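PDB 4BGV: malate dehydrogenase from Picrophilus torridus, which probably catalyses the reversible, NAD-dependent oxidation of (S)-malate to oxaloacetate, a step of the tricarboxylic acid cycle. Local coordinates for residues D28-I34 with D58-T64; E117-V123 with R144-L148; L161-L165 with I198-L202; V185-Y190 with L291-E297. One frame throughout, in Å; residues are numbered along the deposited sequence.

Interaction 1 of 4, residues D28-I34 with D58-T64; sequences DIYIFDI and DIKGFCT
Tyr30 and Lys60 are paired in the parallel ladder between strands 28-33 and 59-63, at one edge of the Rossmann-fold sheet; the strand axes run 4.6 Å apart at 19°. Six backbone bonds, from Ile29 N to Asp58 O through to Thr64 N to Asp33 O, fix the register. On the face carrying Tyr30, Phe32 and Phe62, each aromatic CG stands anti to its own carbonyl carbon, and the three rings gather into a cluster. Tyr30 lies alongside Lys60, whose CB sits over one ring face, 20° off the ring normal. The same ring meets Phe62 obliquely, with CD2 of Tyr30 3.6 Å from CE2 of Phe62, whereas the Phe32 and Phe62 rings lie almost parallel yet displaced, with little overlap, their centroids 5.5 Å from each other. An alanine at Tyr30 would remove the ring under the Lys60 chain and would probably leave a gap beside Phe62. The other face carries Ile29, Ile31 and Ile59 against helices 12-23 and 38-47, and Asp33, inferred by similarity to bind NAD(+), whose OD2 accepts from Ala10 N of the glycine-rich loop. Where the segments begin, Asp28 OD1 also pairs with Arg2, and it accepts a hydrogen bond from Asp58 N at 2.8 Å, nearly straight (174°) and arriving from above the carboxylate plane.

Interaction 2 of 4, residues E117-V123 with R144-L148; sequences ESKIVVV and RIIGL
Arg144 lays one face of its guanidinium against the bent chain of Lys119, whose CD stands 3.6 Å above the plane and toward its rim. The bends at chi2 and chi3 of Lys119 fold the methylene chain into that position, and its NZ forms a salt bridge with Asp77. The two cationic ends are nonetheless close, Lys119 NZ lying 4.1 Å from Arg144 NH2, with a water accepting from Lys119 NZ and Arg144 NH1 between them. At the guanidinium edge, NH2 of Arg144 donates to Glu117 O at 2.9 Å; the oxygen is almost in the guanidinium plane, although the donor is tilted 30° from the carbonyl plane. A second water joins Arg144 NE to Ser118 O. Farther along, Val121 and Ile146 cross at a slant, Val121 CG2 to Ile146 CG1 3.9 Å, with Ile146 packing on Met241 of helix 232-246, while Val122 and Ile145 point the same way side by side, Val122 CG2 to Ile145 CG2 4.0 Å, beneath helix 127-138. Four backbone bonds, with N-H...O angles of 166° or more, hold the parallel register from Ile120 to Leu148. Strand 119-122, helix 127-138 and strand 145-147 thus form a beta-alpha-beta unit of the Rossmann fold, with Val123 at the probable NAD(+) site.

Interaction 3 of 4, residues L161-L165 with I198-L202; sequences LAQEL and IEDLL
Ile198 O is gripped by two backbone donors, Leu201 N at 2.9 Å and Leu202 N at 3.0 Å, which curl the segment 198-202 and turn its apolar side chains toward helix 150-165. The contact itself is wholly apolar packing. It rests chiefly on Leu165 and Leu202, which reach toward each other tip to tip, CD2 to CD2 3.7 Å, each with CG anti to its carbonyl carbon (chi1 -73° and -71°). CD2 of Leu165 also lies against CB of Leu201. One helical turn earlier, Leu161 comes in at a slant, its CD2 3.9 Å from Leu202 CD1. Ile198 has two deposited conformers; in the one given, its CG1 also touches Leu161 CD2 and its CD1 meets Leu165 CD1. At the margin, the aliphatic CG of Glu164 rests on Leu202 CD2 at 3.7 Å. Replacing Leu165 by an alanine would take away both methyls and would probably leave a gap facing Leu201 and Leu202. Val193 borders the cluster on the strand side, Ile207 and Ile210 of helix 204-215 flank it, and Lys279 of the second subunit bonds to Leu165 O. The arrangement is a helix end packed on the turn after strand 196-197, part of the alpha/beta C-terminal domain of the LDH/MDH family.

Interaction 4 of 4, residues V185-Y190 with L291-E297; sequences VPFIRY and LKFNEDE
A capping box opens helix 295-321, and the carboxylate that completes it, Glu297, also receives Arg189 from the type I beta turn Phe187 to Tyr190. Glu297 N donates to Asn294 OD1 almost straight along the C=O axis, and Asn294 N returns a bond to Glu297 OE1 at 2.9 Å. Arg189 grips the same carboxylate side-on: NE reaches OE2 of Glu297 at 2.8 Å and NH2 reaches OE1 of Glu297 at 3.1 Å. Both bonds use syn lone pairs, with the two flat groups 22° from coplanar. OE1 therefore serves two strong donors, and the paired charge probably keeps Glu297 ionised in this largely buried position. With CG of Arg189 between its backbone N and carbonyl carbon (chi1 62°) and the chain extended to NE, the guanidinium arrives edge-on. The Glu297 carboxylate is also stacked on Phe187, its CD 3.5 Å above the ring centre and the planes 19° apart. CZ of Phe187 touches Leu291 CD1 and Phe293 CD2, both at 3.7 Å. Phe175 and Ile177 of strand 172-178 pack against Phe187, Val185 lies on Ala300 and Trp301 of helix 295-321, and Ile188 turns to helix 204-215, while Lys292 pairs with Asp200 of the second subunit.

In the fold
From the N terminus, interaction 1 closes a largely helical loop of 23 residues between strands 28-33 and 59-63, and interaction 2 closes one of 20 residues round helix 127-138. The two follow in series and belong to the same parallel sheet, at its two outermost strands within the chain, their centres 18 Å apart. Strand 145-147 then leads into helix 150-165 and the C-terminal domain. There interactions 3 and 4 cross, the segments alternating as 161-165, 185-190, 198-202 and 291-297; they touch where Ile198 and Glu199 meet Ile188. Interaction 4 spans 100 residues to bring in the start of the last helix, and both reach the second subunit.

Interaction 1 of 4, residues D28-I34 with D58-T64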
loop_
_atom_site.group_PDB
_atom_site.type_symbol
_atom_site.label_atom_id
_atom_site.label_comp_id
_atom_site.label_asym_id
_atom_site.label_seq_id
_atom_site.Cartn_x
_atom_site.Cartn_y
_atom_site.Cartn_z
ATOM N N ASP A 28 -4.038 12.684 -11.262
ATOM C CA ASP A 28 -3.447 12.735 -12.600
ATOM C C ASP A 28 -2.217 13.627 -12.570
ATOM O O ASP A 28 -2.154 14.592 -11.807
ATOM C CB ASP A 28 -4.464 13.268 -13.608
ATOM C CG ASP A 28 -5.669 12.346 -13.759
ATOM O OD1 ASP A 28 -5.495 11.107 -13.701
ATOM O OD2 ASP A 28 -6.790 12.862 -13.934
ATOM N N ILE A 29 -1.232 13.311 -13.402
ATOM C CA ILE A 29 0.045 13.997 -13.323
ATOM C C ILE A 29 0.451 14.476 -14.707
ATOM O O ILE A 29 0.587 13.670 -15.630
ATOM C CB ILE A 29 1.112 13.047 -12.778
ATOM C CG1 ILE A 29 0.759 12.610 -11.349
ATOM C CG2 ILE A 29 2.488 13.716 -12.762
ATOM C CD1 ILE A 29 1.060 11.165 -11.095
ATOM N N TYR A 30 0.596 15.788 -14.860
ATOM C CA TYR A 30 1.107 16.379 -16.102
ATOM C C TYR A 30 2.525 16.921 -15.891
ATOM O O TYR A 30 2.766 17.707 -14.957
ATOM C CB TYR A 30 0.203 17.517 -16.590
ATOM C CG TYR A 30 -1.100 17.070 -17.236
ATOM C CD1 TYR A 30 -1.627 15.812 -16.994
ATOM C CD2 TYR A 30 -1.790 17.914 -18.106
ATOM C CE1 TYR A 30 -2.815 15.404 -17.590
ATOM C CE2 TYR A 30 -2.974 17.519 -18.699
ATOM C CZ TYR A 30 -3.482 16.265 -18.438
ATOM O OH TYR A 30 -4.668 15.861 -19.029
ATOM N N ILE A 31 3.462 16.496 -16.741
ATOM C CA ILE A 31 4.874 16.854 -16.562
ATOM C C ILE A 31 5.266 17.829 -17.664
ATOM O O ILE A 31 4.829 17.682 -18.806
ATOM C CB ILE A 31 5.805 15.606 -16.622
ATOM C CG1 ILE A 31 5.257 14.472 -15.745
ATOM C CG2 ILE A 31 7.236 15.954 -16.194
ATOM C CD1 ILE A 31 6.076 13.206 -15.844
ATOM N N PHE A 32 6.077 18.830 -17.312
ATOM C CA PHE A 32 6.512 19.863 -18.257
ATOM C C PHE A 32 8.028 20.049 -18.224
ATOM O O PHE A 32 8.639 20.042 -17.157
ATOM C CB PHE A 32 5.829 21.204 -17.937
ATOM C CG PHE A 32 4.324 21.135 -17.976
ATOM C CD1 PHE A 32 3.607 20.624 -16.892
ATOM C CD2 PHE A 32 3.631 21.552 -19.104
ATOM C CE1 PHE A 32 2.220 20.527 -16.938
ATOM C CE2 PHE A 32 2.245 21.477 -19.156
ATOM C CZ PHE A 32 1.532 20.961 -18.070
ATOM N N ASP A 33 8.628 20.219 -19.400
ATOM C CA ASP A 33 10.054 20.489 -19.496
ATOM C C ASP A 33 10.372 21.161 -20.826
ATOM O O ASP A 33 9.780 20.846 -21.866
ATOM C CB ASP A 33 10.895 19.218 -19.340
ATOM C CG ASP A 33 12.331 19.525 -18.910
ATOM O OD1 ASP A 33 13.134 19.939 -19.769
ATOM O OD2 ASP A 33 12.647 19.401 -17.705
ATOM N N ILE A 34 11.325 22.086 -20.780
ATOM C CA ILE A 34 11.716 22.844 -21.950
ATOM C C ILE A 34 12.503 21.992 -22.950
ATOM O O ILE A 34 12.591 22.335 -24.129
ATOM C CB ILE A 34 12.564 24.081 -21.532
ATOM C CG1 ILE A 34 12.768 25.035 -22.708
ATOM C CG2 ILE A 34 13.895 23.644 -20.943
ATOM C CD1 ILE A 34 11.901 26.277 -22.633
ATOM N N ASP A 58 -4.053 9.407 -15.454
ATOM C CA ASP A 58 -3.649 10.002 -16.708
ATOM C C ASP A 58 -2.304 10.632 -16.401
ATOM O O ASP A 58 -2.180 11.435 -15.469
ATOM C CB ASP A 58 -4.692 11.049 -17.096
ATOM C CG ASP A 58 -4.436 11.669 -18.444
ATOM O OD1 ASP A 58 -3.645 11.099 -19.229
ATOM O OD2 ASP A 58 -5.041 12.732 -18.717
ATOM N N ILE A 59 -1.279 10.230 -17.139
ATOM C CA ILE A 59 0.054 10.767 -16.915
ATOM C C ILE A 59 0.582 11.232 -18.267
ATOM O O ILE A 59 0.723 10.425 -19.192
ATOM C CB ILE A 59 0.976 9.696 -16.295
ATOM C CG1 ILE A 59 0.333 9.149 -15.001
ATOM C CG2 ILE A 59 2.363 10.268 -16.042
ATOM C CD1 ILE A 59 1.158 8.108 -14.294
ATOM N N LYS A 60 0.811 12.537 -18.395
ATOM C CA LYS A 60 1.153 13.126 -19.700
ATOM C C LYS A 60 2.381 14.025 -19.590
ATOM O O LYS A 60 2.671 14.558 -18.511
ATOM C CB LYS A 60 -0.025 13.939 -20.240
ATOM C CG LYS A 60 -1.270 13.118 -20.547
ATOM C CD LYS A 60 -2.332 13.986 -21.216
ATOM C CE LYS A 60 -3.565 13.175 -21.598
ATOM N NZ LYS A 60 -3.314 12.272 -22.752
ATOM N N GLY A 61 3.107 14.191 -20.694
ATOM C CA GLY A 61 4.254 15.092 -20.697
ATOM C C GLY A 61 4.230 16.068 -21.865
ATOM O O GLY A 61 3.777 15.716 -22.954
ATOM N N PHE A 62 4.745 17.281 -21.652
ATOM C CA PHE A 62 4.671 18.334 -22.657
ATOM C C PHE A 62 5.979 19.101 -22.754
ATOM O O PHE A 62 6.663 19.283 -21.745
ATOM C CB PHE A 62 3.547 19.308 -22.303
ATOM C CG PHE A 62 2.203 18.662 -22.220
ATOM C CD1 PHE A 62 1.442 18.473 -23.367
ATOM C CD2 PHE A 62 1.718 18.202 -21.000
ATOM C CE1 PHE A 62 0.191 17.859 -23.302
ATOM C CE2 PHE A 62 0.478 17.587 -20.921
ATOM C CZ PHE A 62 -0.288 17.419 -22.073
ATOM N N CYS A 63 6.314 19.565 -23.958
ATOM C CA CYS A 63 7.506 20.384 -24.148
ATOM C C CYS A 63 7.146 21.863 -24.052
ATOM O O CYS A 63 6.263 22.341 -24.762
ATOM C CB CYS A 63 8.178 20.090 -25.495
ATOM S SG CYS A 63 9.685 21.058 -25.761
ATOM N N THR A 64 7.837 22.588 -23.175
ATOM C CA THR A 64 7.545 24.009 -22.974
ATOM C C THR A 64 8.536 24.943 -23.671
ATOM O O THR A 64 8.635 26.120 -23.309
ATOM C CB THR A 64 7.491 24.352 -21.492
ATOM O OG1 THR A 64 8.665 23.839 -20.853
ATOM C CG2 THR A 64 6.232 23.722 -20.844
HETATM O O HOH W 1 -6.635 13.926 -17.224
#

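Interaction 2 of 4, residues E117-V123 with R144-L148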
loop_
_atom_site.group_PDB
_atom_site.type_symbol
_atom_site.label_atom_id
_atom_site.label_comp_id
_atom_site.label_asym_id
_atom_site.label_seq_id
_atom_site.Cartn_x
_atom_site.Cartn_y
_atom_site.Cartn_z
ATOM N N GLU A 117 -5.223 29.484 -10.036
ATOM C CA GLU A 117 -5.962 28.938 -8.896
ATOM C C GLU A 117 -5.196 27.837 -8.146
ATOM O O GLU A 117 -5.641 27.366 -7.104
ATOM C CB GLU A 117 -7.318 28.406 -9.365
ATOM C CG GLU A 117 -8.087 29.366 -10.290
ATOM C CD GLU A 117 -7.717 29.205 -11.767
ATOM O OE1 GLU A 117 -6.777 28.431 -12.074
ATOM O OE2 GLU A 117 -8.373 29.849 -12.620
ATOM N N SER A 118 -4.041 27.435 -8.672
ATOM C CA SER A 118 -3.279 26.319 -8.094
ATOM C C SER A 118 -2.579 26.638 -6.769
ATOM O O SER A 118 -2.198 27.781 -6.521
ATOM C CB SER A 118 -2.221 25.837 -9.095
ATOM O OG SER A 118 -2.838 25.344 -10.271
ATOM N N LYS A 119 -2.421 25.623 -5.926
ATOM C CA LYS A 119 -1.461 25.712 -4.821
ATOM C C LYS A 119 -0.086 25.332 -5.377
ATOM O O LYS A 119 0.021 24.464 -6.241
ATOM C CB LYS A 119 -1.845 24.786 -3.664
ATOM C CG LYS A 119 -2.875 25.351 -2.665
ATOM C CD LYS A 119 -4.293 25.361 -3.222
ATOM C CE LYS A 119 -4.836 23.945 -3.466
ATOM N NZ LYS A 119 -6.314 23.915 -3.752
ATOM N N ILE A 120 0.968 25.982 -4.896
ATOM C CA ILE A 120 2.293 25.746 -5.457
ATOM C C ILE A 120 3.231 25.156 -4.422
ATOM O O ILE A 120 3.290 25.639 -3.292
ATOM C CB ILE A 120 2.924 27.065 -5.989
ATOM C CG1 ILE A 120 1.864 27.911 -6.717
ATOM C CG2 ILE A 120 4.150 26.757 -6.877
ATOM C CD1 ILE A 120 1.242 27.218 -7.954
ATOM N N VAL A 121 3.957 24.107 -4.809
ATOM C CA VAL A 121 5.041 23.551 -3.991
ATOM C C VAL A 121 6.351 23.805 -4.724
ATOM O O VAL A 121 6.608 23.227 -5.787
ATOM C CB VAL A 121 4.860 22.034 -3.735
ATOM C CG1 VAL A 121 6.104 21.451 -3.056
ATOM C CG2 VAL A 121 3.606 21.787 -2.863
ATOM N N VAL A 122 7.172 24.689 -4.158
ATOM C CA VAL A 122 8.407 25.112 -4.813
ATOM C C VAL A 122 9.584 24.310 -4.276
ATOM O O VAL A 122 9.774 24.227 -3.070
ATOM C CB VAL A 122 8.656 26.629 -4.600
ATOM C CG1 VAL A 122 9.901 27.086 -5.356
ATOM C CG2 VAL A 122 7.443 27.420 -5.063
ATOM N N VAL A 123 10.369 23.728 -5.186
ATOM C CA VAL A 123 11.454 22.813 -4.830
ATOM C C VAL A 123 12.835 23.402 -5.110
ATOM O O VAL A 123 13.789 23.143 -4.382
ATOM C CB VAL A 123 11.328 21.503 -5.626
ATOM C CG1 VAL A 123 12.567 20.592 -5.436
ATOM C CG2 VAL A 123 10.020 20.779 -5.260
ATOM N N ARG A 144 -0.855 30.055 -0.294
ATOM C CA ARG A 144 -1.051 28.956 -1.244
ATOM C C ARG A 144 0.266 28.494 -1.853
ATOM O O ARG A 144 0.286 27.644 -2.748
ATOM C CB ARG A 144 -2.063 29.342 -2.338
ATOM C CG ARG A 144 -3.426 29.663 -1.735
ATOM C CD ARG A 144 -4.351 30.415 -2.690
ATOM N NE ARG A 144 -4.958 29.542 -3.688
ATOM C CZ ARG A 144 -6.004 28.750 -3.464
ATOM N NH1 ARG A 144 -6.552 28.698 -2.257
ATOM N NH2 ARG A 144 -6.498 27.997 -4.452
ATOM N N ILE A 145 1.366 29.034 -1.331
ATOM C CA ILE A 145 2.701 28.694 -1.811
ATOM C C ILE A 145 3.536 28.166 -0.645
ATOM O O ILE A 145 3.637 28.821 0.399
ATOM C CB ILE A 145 3.416 29.944 -2.402
ATOM C CG1 ILE A 145 2.567 30.568 -3.518
ATOM C CG2 ILE A 145 4.785 29.578 -2.932
ATOM C CD1 ILE A 145 3.022 31.987 -3.941
ATOM N N ILE A 146 4.114 26.979 -0.810
ATOM C CA ILE A 146 5.041 26.450 0.202
ATOM C C ILE A 146 6.325 25.930 -0.445
ATOM O O ILE A 146 6.307 25.486 -1.586
ATOM C CB ILE A 146 4.387 25.338 1.070
ATOM C CG1 ILE A 146 3.939 24.156 0.215
ATOM C CG2 ILE A 146 3.180 25.897 1.827
ATOM C CD1 ILE A 146 3.279 23.024 1.055
ATOM N N GLY A 147 7.437 25.991 0.291
ATOM C CA GLY A 147 8.722 25.556 -0.221
ATOM C C GLY A 147 9.256 24.307 0.472
ATOM O O GLY A 147 9.120 24.154 1.685
ATOM N N LEU A 148 9.854 23.406 -0.300
ATOM C CA LEU A 148 10.487 22.215 0.265
ATOM C C LEU A 148 11.666 22.621 1.136
ATOM O O LEU A 148 12.519 23.377 0.709
ATOM C CB LEU A 148 10.998 21.288 -0.844
ATOM C CG LEU A 148 11.867 20.145 -0.323
ATOM C CD1 LEU A 148 11.041 19.118 0.474
ATOM C CD2 LEU A 148 12.658 19.476 -1.474
HETATM O O HOH W 2 -3.842 30.028 -6.186
HETATM O O HOH W 3 -7.957 26.075 -2.518
HETATM O O HOH W 4 14.336 22.518 -1.740
#

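Interaction 3 of 4, residues L161-L165 with I198-L202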
loop_
_atom_site.group_PDB
_atom_site.type_symbol
_atom_site.label_atom_id
_atom_site.label_comp_id
_atom_site.label_asym_id
_atom_site.label_seq_id
_atom_site.Cartn_x
_atom_site.Cartn_y
_atom_site.Cartn_z
ATOM N N LEU A 161 19.447 8.995 12.825
ATOM C CA LEU A 161 19.104 8.650 14.205
ATOM C C LEU A 161 18.663 7.189 14.320
ATOM O O LEU A 161 19.081 6.466 15.236
ATOM C CB LEU A 161 17.982 9.559 14.710
ATOM C CG LEU A 161 18.327 11.016 15.011
ATOM C CD1 LEU A 161 17.052 11.811 15.280
ATOM C CD2 LEU A 161 19.254 11.087 16.221
ATOM N N ALA A 162 17.806 6.760 13.398
ATOM C CA ALA A 162 17.265 5.409 13.454
ATOM C C ALA A 162 18.372 4.378 13.277
ATOM O O ALA A 162 18.401 3.361 13.962
ATOM C CB ALA A 162 16.181 5.228 12.388
ATOM N N GLN A 163 19.312 4.649 12.381
ATOM C CA GLN A 163 20.397 3.704 12.209
ATOM C C GLN A 163 21.337 3.709 13.407
ATOM O O GLN A 163 21.856 2.669 13.785
ATOM C CB GLN A 163 21.125 3.921 10.877
ATOM C CG GLN A 163 20.183 3.646 9.678
ATOM C CD GLN A 163 20.857 2.949 8.493
ATOM O OE1 GLN A 163 20.457 1.843 8.084
ATOM N NE2 GLN A 163 21.859 3.604 7.918
ATOM N N GLU A 164 21.530 4.874 14.021
ATOM C CA GLU A 164 22.423 4.955 15.171
ATOM C C GLU A 164 21.844 4.215 16.380
ATOM O O GLU A 164 22.580 3.585 17.134
ATOM C CB GLU A 164 22.707 6.406 15.535
ATOM C CG GLU A 164 23.817 6.571 16.558
ATOM C CD GLU A 164 25.181 6.279 15.969
ATOM O OE1 GLU A 164 25.377 6.511 14.757
ATOM O OE2 GLU A 164 26.050 5.799 16.713
ATOM N N LEU A 165 20.528 4.291 16.544
ATOM C CA LEU A 165 19.830 3.673 17.671
ATOM C C LEU A 165 19.239 2.300 17.350
ATOM O O LEU A 165 18.701 1.632 18.243
ATOM C CB LEU A 165 18.731 4.609 18.179
ATOM C CG LEU A 165 19.275 5.828 18.935
ATOM C CD1 LEU A 165 18.220 6.909 19.073
ATOM C CD2 LEU A 165 19.800 5.412 20.305
ATOM N N ILE A 198 15.890 12.266 22.406
ATOM C CA ILE A 198 17.128 11.713 21.895
ATOM C C ILE A 198 18.309 12.013 22.832
ATOM O O ILE A 198 19.290 11.266 22.885
ATOM C CB ILE A 198 17.383 12.244 20.466
ATOM C CG1 ILE A 198 17.815 11.116 19.539
ATOM C CG2 ILE A 198 18.315 13.439 20.459
ATOM C CD1 ILE A 198 16.638 10.332 19.017
ATOM N N GLU A 199 18.211 13.113 23.578
ATOM C CA GLU A 199 19.269 13.454 24.531
ATOM C C GLU A 199 19.395 12.449 25.665
ATOM O O GLU A 199 20.433 12.399 26.324
ATOM C CB GLU A 199 19.070 14.854 25.118
ATOM C CG GLU A 199 19.509 15.959 24.190
ATOM C CD GLU A 199 18.930 17.310 24.569
ATOM O OE1 GLU A 199 17.684 17.430 24.675
ATOM O OE2 GLU A 199 19.722 18.256 24.754
ATOM N N ASP A 200 18.330 11.686 25.915
ATOM C CA ASP A 200 18.360 10.607 26.895
ATOM C C ASP A 200 18.916 9.316 26.308
ATOM O O ASP A 200 19.156 8.370 27.043
ATOM C CB ASP A 200 16.956 10.307 27.429
ATOM C CG ASP A 200 16.363 11.468 28.197
ATOM O OD1 ASP A 200 17.111 12.413 28.513
ATOM O OD2 ASP A 200 15.148 11.437 28.475
ATOM N N LEU A 201 19.106 9.275 24.991
ATOM C CA LEU A 201 19.411 8.022 24.306
ATOM C C LEU A 201 20.807 8.002 23.679
ATOM O O LEU A 201 21.388 6.938 23.493
ATOM C CB LEU A 201 18.348 7.742 23.235
ATOM C CG LEU A 201 16.908 7.525 23.725
ATOM C CD1 LEU A 201 15.946 7.330 22.558
ATOM C CD2 LEU A 201 16.859 6.324 24.662
ATOM N N LEU A 202 21.327 9.179 23.344
ATOM C CA LEU A 202 22.617 9.303 22.664
ATOM C C LEU A 202 23.478 10.364 23.338
ATOM O O LEU A 202 22.951 11.349 23.849
ATOM C CB LEU A 202 22.404 9.683 21.194
ATOM C CG LEU A 202 21.831 8.634 20.238
ATOM C CD1 LEU A 202 21.418 9.264 18.896
ATOM C CD2 LEU A 202 22.832 7.518 20.011
#

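Interaction 4 of 4, residues V185-Y190 with L291-E297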
loop_
_atom_site.group_PDB
_atom_site.type_symbol
_atom_site.label_atom_id
_atom_site.label_comp_id
_atom_site.label_asym_id
_atom_site.label_seq_id
_atom_site.Cartn_x
_atom_site.Cartn_y
_atom_site.Cartn_z
ATOM N N VAL A 185 17.983 24.822 11.536
ATOM C CA VAL A 185 17.944 24.990 12.986
ATOM C C VAL A 185 17.239 23.787 13.603
ATOM O O VAL A 185 16.010 23.692 13.579
ATOM C CB VAL A 185 17.200 26.273 13.408
ATOM C CG1 VAL A 185 17.227 26.420 14.942
ATOM C CG2 VAL A 185 17.816 27.502 12.740
ATOM N N PRO A 186 18.020 22.851 14.149
ATOM C CA PRO A 186 17.391 21.706 14.811
ATOM C C PRO A 186 16.908 22.101 16.201
ATOM O O PRO A 186 17.524 22.971 16.825
ATOM C CB PRO A 186 18.552 20.714 14.945
ATOM C CG PRO A 186 19.766 21.603 15.103
ATOM C CD PRO A 186 19.493 22.842 14.275
ATOM N N PHE A 187 15.809 21.503 16.662
ATOM C CA PHE A 187 15.448 21.546 18.084
ATOM C C PHE A 187 15.694 20.133 18.584
ATOM O O PHE A 187 14.874 19.223 18.373
ATOM C CB PHE A 187 13.968 21.902 18.324
ATOM C CG PHE A 187 13.618 23.362 18.124
ATOM C CD1 PHE A 187 14.144 24.095 17.069
ATOM C CD2 PHE A 187 12.709 23.979 18.968
ATOM C CE1 PHE A 187 13.793 25.440 16.880
ATOM C CE2 PHE A 187 12.341 25.308 18.785
ATOM C CZ PHE A 187 12.882 26.041 17.734
ATOM N N ILE A 188 16.843 19.933 19.213
ATOM C CA ILE A 188 17.203 18.613 19.719
ATOM C C ILE A 188 16.202 18.159 20.766
ATOM O O ILE A 188 15.831 16.988 20.803
ATOM C CB ILE A 188 18.626 18.614 20.313
ATOM C CG1 ILE A 188 19.650 18.869 19.212
ATOM C CG2 ILE A 188 18.920 17.314 21.028
ATOM C CD1 ILE A 188 19.357 18.136 17.934
ATOM N N ARG A 189 15.741 19.096 21.593
ATOM C CA ARG A 189 14.784 18.758 22.649
ATOM C C ARG A 189 13.444 18.250 22.118
ATOM O O ARG A 189 12.731 17.542 22.830
ATOM C CB ARG A 189 14.575 19.940 23.603
ATOM C CG ARG A 189 13.994 21.166 22.935
ATOM C CD ARG A 189 14.201 22.418 23.779
ATOM N NE ARG A 189 13.713 23.586 23.063
ATOM C CZ ARG A 189 12.546 24.170 23.301
ATOM N NH1 ARG A 189 11.757 23.709 24.268
ATOM N NH2 ARG A 189 12.190 25.234 22.601
ATOM N N TYR A 190 13.099 18.602 20.878
ATOM C CA TYR A 190 11.852 18.119 20.289
ATOM C C TYR A 190 12.066 16.882 19.425
ATOM O O TYR A 190 11.176 16.476 18.674
ATOM C CB TYR A 190 11.189 19.203 19.448
ATOM C CG TYR A 190 10.583 20.357 20.224
ATOM C CD1 TYR A 190 10.493 20.339 21.617
ATOM C CD2 TYR A 190 10.052 21.442 19.550
ATOM C CE1 TYR A 190 9.913 21.411 22.310
ATOM C CE2 TYR A 190 9.474 22.510 20.229
ATOM C CZ TYR A 190 9.403 22.486 21.596
ATOM O OH TYR A 190 8.820 23.557 22.235
ATOM N N LEU A 291 6.618 28.783 17.587
ATOM C CA LEU A 291 7.467 28.096 18.555
ATOM C C LEU A 291 8.024 29.029 19.620
ATOM O O LEU A 291 8.186 30.221 19.387
ATOM C CB LEU A 291 8.644 27.424 17.836
ATOM C CG LEU A 291 8.285 26.401 16.765
ATOM C CD1 LEU A 291 9.552 25.950 16.048
ATOM C CD2 LEU A 291 7.560 25.216 17.383
ATOM N N LYS A 292 8.318 28.459 20.784
ATOM C CA LYS A 292 9.112 29.124 21.802
ATOM C C LYS A 292 10.558 28.678 21.614
ATOM O O LYS A 292 10.841 27.488 21.629
ATOM C CB LYS A 292 8.646 28.707 23.193
ATOM C CG LYS A 292 7.145 28.772 23.420
ATOM C CD LYS A 292 6.842 28.639 24.912
ATOM C CE LYS A 292 5.560 27.874 25.173
ATOM N NZ LYS A 292 5.857 26.550 25.792
ATOM N N PHE A 293 11.468 29.626 21.436
ATOM C CA PHE A 293 12.878 29.298 21.238
ATOM C C PHE A 293 13.631 29.347 22.564
ATOM O O PHE A 293 13.437 30.271 23.355
ATOM C CB PHE A 293 13.554 30.313 20.291
ATOM C CG PHE A 293 13.007 30.324 18.881
ATOM C CD1 PHE A 293 11.841 31.011 18.573
ATOM C CD2 PHE A 293 13.678 29.673 17.858
ATOM C CE1 PHE A 293 11.353 31.029 17.265
ATOM C CE2 PHE A 293 13.198 29.695 16.550
ATOM C CZ PHE A 293 12.039 30.372 16.257
ATOM N N ASN A 294 14.508 28.378 22.805
ATOM C CA ASN A 294 15.498 28.553 23.866
ATOM C C ASN A 294 16.647 29.425 23.337
ATOM O O ASN A 294 16.666 29.776 22.159
ATOM C CB ASN A 294 15.962 27.206 24.476
ATOM C CG ASN A 294 16.843 26.377 23.542
ATOM O OD1 ASN A 294 17.386 26.879 22.553
ATOM N ND2 ASN A 294 17.013 25.088 23.879
ATOM N N GLU A 295 17.599 29.770 24.185
ATOM C CA GLU A 295 18.641 30.710 23.778
ATOM C C GLU A 295 19.512 30.204 22.625
ATOM O O GLU A 295 19.855 30.971 21.714
ATOM C CB GLU A 295 19.493 31.137 24.981
ATOM C CG GLU A 295 20.868 31.707 24.634
ATOM C CD GLU A 295 20.816 32.946 23.752
ATOM O OE1 GLU A 295 19.733 33.550 23.606
ATOM O OE2 GLU A 295 21.874 33.317 23.198
ATOM N N ASP A 296 19.866 28.924 22.643
ATOM C CA ASP A 296 20.685 28.369 21.558
ATOM C C ASP A 296 19.933 28.406 20.227
ATOM O O ASP A 296 20.479 28.811 19.195
ATOM C CB ASP A 296 21.111 26.933 21.866
ATOM C CG ASP A 296 22.302 26.866 22.788
ATOM O OD1 ASP A 296 23.015 27.886 22.910
ATOM O OD2 ASP A 296 22.532 25.789 23.386
ATOM N N GLU A 297 18.668 28.004 20.266
ATOM C CA GLU A 297 17.851 27.957 19.064
ATOM C C GLU A 297 17.607 29.358 18.519
ATOM O O GLU A 297 17.610 29.568 17.308
ATOM C CB GLU A 297 16.524 27.255 19.351
ATOM C CG GLU A 297 16.695 25.796 19.761
ATOM C CD GLU A 297 15.555 25.275 20.632
ATOM O OE1 GLU A 297 14.645 26.063 20.985
ATOM O OE2 GLU A 297 15.595 24.079 20.995
HETATM O O HOH W 5 17.899 22.671 20.082
HETATM O O HOH W 6 17.355 21.465 22.257
HETATM O O HOH W 7 7.541 25.825 21.231
#